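Local coordinates for peroxiredoxin 6 (Arenicola marina, PDB 2V2G), which probably reduces hydrogen peroxide and organic hydroperoxides to water and alcohols as a thiol-specific peroxidase, at residues W80-D83 against V84-L87; L49-V52 against I53-E56. The protein carries 1 engineered substitution. All coordinates share one frame; numbering follows the deposited sequence.

Contact 1 (W80-D83 against V84-L87); sequences WSED and VKCL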
loop_
_atom_site.group_PDB
_atom_site.type_symbol
_atom_site.label_atom_id
_atom_site.label_comp_id
_atom_site.label_asym_id
_atom_site.label_seq_id
_atom_site.Cartn_x
_atom_site.Cartn_y
_atom_site.Cartn_z
ATOM N N TRP A 80 -2.268 27.024 -2.676
ATOM C CA TRP A 80 -1.317 25.993 -3.059
ATOM C C TRP A 80 -1.722 25.230 -4.318
ATOM O O TRP A 80 -0.861 24.757 -5.050
ATOM C CB TRP A 80 -1.111 25.045 -1.887
ATOM C CG TRP A 80 -0.164 23.925 -2.170
ATOM C CD1 TRP A 80 1.126 24.014 -2.618
ATOM C CD2 TRP A 80 -0.443 22.544 -2.017
ATOM N NE1 TRP A 80 1.671 22.760 -2.707
ATOM C CE2 TRP A 80 0.728 21.836 -2.357
ATOM C CE3 TRP A 80 -1.569 21.824 -1.608
ATOM C CZ2 TRP A 80 0.804 20.436 -2.301
ATOM C CZ3 TRP A 80 -1.489 20.417 -1.556
ATOM C CH2 TRP A 80 -0.316 19.749 -1.924
ATOM N N SER A 81 -3.015 25.088 -4.567
ATOM C CA SER A 81 -3.477 24.389 -5.734
ATOM C C SER A 81 -2.888 25.018 -7.044
ATOM O O SER A 81 -2.648 24.313 -8.004
ATOM C CB SER A 81 -5.006 24.330 -5.799
ATOM O OG SER A 81 -5.570 23.459 -4.846
ATOM N N GLU A 82 -2.625 26.335 -7.044
ATOM C CA GLU A 82 -1.990 26.986 -8.208
ATOM C C GLU A 82 -0.560 26.475 -8.436
ATOM O O GLU A 82 -0.111 26.360 -9.586
ATOM C CB GLU A 82 -1.987 28.501 -8.033
ATOM C CG GLU A 82 -3.384 29.142 -8.045
ATOM C CD GLU A 82 -4.283 28.642 -9.211
ATOM O OE1 GLU A 82 -3.872 28.776 -10.377
ATOM O OE2 GLU A 82 -5.393 28.112 -8.974
ATOM N N ASP A 83 0.152 26.178 -7.358
ATOM C CA ASP A 83 1.483 25.586 -7.435
ATOM C C ASP A 83 1.374 24.146 -7.958
ATOM O O ASP A 83 2.180 23.713 -8.794
ATOM C CB ASP A 83 2.178 25.581 -6.066
ATOM C CG ASP A 83 2.584 26.976 -5.552
ATOM O OD1 ASP A 83 2.414 28.034 -6.237
ATOM O OD2 ASP A 83 3.084 26.976 -4.402
ATOM N N VAL A 84 0.369 23.407 -7.472
ATOM C CA VAL A 84 0.136 22.030 -7.933
ATOM C C VAL A 84 -0.141 21.976 -9.450
ATOM O O VAL A 84 0.416 21.163 -10.175
ATOM C CB VAL A 84 -1.025 21.353 -7.152
ATOM C CG1 VAL A 84 -1.322 19.983 -7.704
ATOM C CG2 VAL A 84 -0.674 21.215 -5.678
ATOM N N LYS A 85 -1.031 22.842 -9.920
ATOM C CA LYS A 85 -1.326 22.907 -11.356
ATOM C C LYS A 85 -0.045 23.160 -12.138
ATOM O O LYS A 85 0.209 22.514 -13.138
ATOM C CB LYS A 85 -2.319 24.045 -11.638
ATOM C CG LYS A 85 -3.691 23.834 -11.096
ATOM C CD LYS A 85 -4.524 25.054 -11.264
ATOM C CE LYS A 85 -5.858 24.845 -10.666
ATOM N NZ LYS A 85 -6.685 26.057 -10.777
ATOM N N CYS A 86 0.764 24.103 -11.669
ATOM C CA CYS A 86 1.999 24.452 -12.354
ATOM C C CYS A 86 2.902 23.225 -12.571
ATOM O O CYS A 86 3.343 22.934 -13.682
ATOM C CB CYS A 86 2.723 25.491 -11.508
ATOM S SG CYS A 86 4.245 26.072 -12.222
ATOM N N LEU A 87 3.168 22.529 -11.482
ATOM C CA LEU A 87 4.041 21.404 -11.480
ATOM C C LEU A 87 3.448 20.266 -12.330
ATOM O O LEU A 87 4.175 19.470 -12.927
ATOM C CB LEU A 87 4.287 20.968 -10.031
ATOM C CG LEU A 87 5.694 20.591 -9.514
ATOM C CD1 LEU A 87 5.620 19.317 -8.778
ATOM C CD2 LEU A 87 6.782 20.520 -10.599
#

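Contact 2 (L49-V52 against I53-E56); sequences LGRV and IQLE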
loop_
_atom_site.group_PDB
_atom_site.type_symbol
_atom_site.label_atom_id
_atom_site.label_comp_id
_atom_site.label_asym_id
_atom_site.label_seq_id
_atom_site.Cartn_x
_atom_site.Cartn_y
_atom_site.Cartn_z
ATOM N N LEU A 49 0.209 15.477 -5.804
ATOM C CA LEU A 49 -1.070 16.045 -6.292
ATOM C C LEU A 49 -0.937 16.437 -7.759
ATOM O O LEU A 49 -1.886 16.318 -8.524
ATOM C CB LEU A 49 -1.571 17.183 -5.388
ATOM C CG LEU A 49 -2.359 16.690 -4.172
ATOM C CD1 LEU A 49 -1.565 15.890 -3.176
ATOM C CD2 LEU A 49 -3.035 17.884 -3.467
ATOM N N GLY A 50 0.238 16.854 -8.201
ATOM C CA GLY A 50 0.423 17.156 -9.621
ATOM C C GLY A 50 0.354 15.935 -10.505
ATOM O O GLY A 50 -0.203 15.947 -11.610
ATOM N N ARG A 51 0.925 14.826 -10.030
ATOM C CA ARG A 51 0.777 13.547 -10.685
ATOM C C ARG A 51 -0.674 13.110 -10.815
ATOM O O ARG A 51 -1.059 12.532 -11.837
ATOM C CB ARG A 51 1.637 12.476 -10.007
ATOM C CG ARG A 51 1.631 11.160 -10.711
ATOM C CD ARG A 51 2.031 11.244 -12.182
ATOM N NE ARG A 51 2.203 9.940 -12.837
ATOM C CZ ARG A 51 2.092 9.761 -14.133
ATOM N NH1 ARG A 51 1.803 10.779 -14.905
ATOM N NH2 ARG A 51 2.248 8.539 -14.634
ATOM N N VAL A 52 -1.449 13.285 -9.741
ATOM C CA VAL A 52 -2.864 12.940 -9.794
ATOM C C VAL A 52 -3.601 13.768 -10.871
ATOM O O VAL A 52 -4.377 13.191 -11.645
ATOM C CB VAL A 52 -3.518 13.010 -8.404
ATOM C CG1 VAL A 52 -5.005 12.675 -8.504
ATOM C CG2 VAL A 52 -2.831 11.993 -7.477
ATOM N N ILE A 53 -3.323 15.055 -10.975
ATOM C CA ILE A 53 -3.865 15.865 -12.104
ATOM C C ILE A 53 -3.476 15.213 -13.454
ATOM O O ILE A 53 -4.332 15.024 -14.327
ATOM C CB ILE A 53 -3.434 17.378 -12.070
ATOM C CG1 ILE A 53 -3.920 18.010 -10.737
ATOM C CG2 ILE A 53 -3.865 18.114 -13.427
ATOM C CD1 ILE A 53 -3.530 19.432 -10.613
ATOM N N GLN A 54 -2.188 14.832 -13.614
ATOM C CA GLN A 54 -1.762 14.205 -14.845
ATOM C C GLN A 54 -2.551 12.934 -15.185
ATOM O O GLN A 54 -2.766 12.654 -16.369
ATOM C CB GLN A 54 -0.261 13.905 -14.881
ATOM C CG GLN A 54 0.636 15.113 -14.819
ATOM C CD GLN A 54 2.107 14.745 -14.662
ATOM O OE1 GLN A 54 2.466 13.562 -14.507
ATOM N NE2 GLN A 54 2.963 15.763 -14.703
ATOM N N LEU A 55 -2.953 12.199 -14.135
ATOM C CA LEU A 55 -3.677 10.953 -14.276
ATOM C C LEU A 55 -5.227 11.114 -14.181
ATOM O O LEU A 55 -5.937 10.099 -14.108
ATOM C CB LEU A 55 -3.196 9.966 -13.190
ATOM C CG LEU A 55 -1.761 9.481 -13.360
ATOM C CD1 LEU A 55 -1.313 8.670 -12.087
ATOM C CD2 LEU A 55 -1.692 8.610 -14.612
ATOM N N GLU A 56 -5.765 12.333 -14.149
ATOM C CA GLU A 56 -7.180 12.491 -13.802
ATOM C C GLU A 56 -8.101 11.748 -14.809
ATOM O O GLU A 56 -9.061 11.089 -14.390
ATOM C CB GLU A 56 -7.540 13.984 -13.660
ATOM C CG GLU A 56 -8.240 14.626 -14.803
ATOM C CD GLU A 56 -9.758 14.340 -14.848
ATOM O OE1 GLU A 56 -10.389 14.083 -13.771
ATOM O OE2 GLU A 56 -10.315 14.400 -15.965
#

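Contact 1 (W80-D83 against V84-L87)
Trp80 O accepts the amide of Val84 N at 3.0 Å, the first of four consecutive i to i+4 bonds that make these eight residues one regular helical stretch. Lys85 N to Ser81 O (2.9 Å) and Leu87 N to Asp83 O (3.1 Å) repeat the pattern, and Cys86 N to Glu82 O is the longest of the set at 3.2 Å. One turn apart, Val84 lays its CG2 methyl over one face of the Trp80 indole, 3.7 Å from the centroid of the six-membered ring and only 14° off its normal, which meets the geometry of a CH-pi contact. The indole has a polar hold too, a hydrogen bond between Trp80 NE1 and Thr46 OG1. Glu82 and Lys85 run side by side on another flank. Lys85 keeps CG beside its own backbone N (chi1 -68°) and is extended from there, while Glu82 bends at chi2, and this brings Lys85 NZ to Glu82 OE2 at 3.0 Å in a salt bridge on the syn side of the carboxylate, 23° out of its plane. On its way, Lys85 CG passes 3.3 Å from Ser81 O. With an alanine here, the Glu82 carboxylate would probably lose its charged mate and be freer to turn. Asp83 instead directs OD2 to Tyr212 and Ser208 of the second subunit. Helix 74-88, to which all this belongs, is the crossover helix of a beta-alpha-beta unit joining parallel strands 64-70 and 98-100 in the thioredoxin-like fold of peroxiredoxins.

Contact 2 (L49-V52 against I53-E56)
Leu49 O is gripped by two donors: the amide of Ile53 N, 3.1 Å from Leu49 O in an i to i+4 bond, and the hydroxyl of Tyr96, which lies in a loop. The next bond in the series is Gln54 N to Gly50 O at 3.0 Å. Then the pattern changes. Leu55 N reaches Arg51 O at 3.0 Å with an N-H...O angle of 138°, and also makes a weak bond to Val52 O, so its single hydrogen is shared between two carbonyls. Leu55 is the first residue to leave helical backbone angles, and it stands at the N-cap position of helix 56-61. The eight residues thus span the C-terminal end of helix 43-54, the helix that carries the predicted peroxidatic position in its first turn, and the junction to the helix after it. Arg51 dominates the polar flank. Its chain leaves with CG anti to the backbone N (chi1 -175°) and bends at chi2, carrying the guanidinium forward toward the C-terminal end of the helix, where NH1 donates to Gln54 OE1 at 2.9 Å. The two flat groups stand 80° apart, and the donor lies in the amide's carbonyl plane. Gln54 NE2 is occupied by Ser88 O, which fixes the flip of the amide and leaves OE1 for the arginine. Over one guanidinium face lies the Leu55 isobutyl group, with Leu55 CG 3.9 Å from Arg51 CZ and Leu55 CD1 3.8 Å from Arg51 NE. Leu55 also packs on Phe153 and Leu157 of helix 153-168, while Arg51 rests on Ala175 of the second subunit.

Contacts 1 and 2 lie on separate helices, 74-88 and 43-54, with centres about 11 Å apart, and their apolar flanks meet directly. Trp80 CZ3 comes within 3.5 Å of Leu49 CD2, and Val84 CG1 sits 3.5 Å from Gly50 N, directly against the backbone. Val84 CG1 also reaches Ile53 CD1 at 3.7 Å. This interface adjoins the active site: the side chains of Trp80 and Leu49 are about 4 Å and 5 Å from that of Ser45, an engineered replacement at the predicted peroxidatic cysteine. The bound benzoic acid is farther, about 7 Å from the side chain of Trp80 and about 9 Å from that of Leu49.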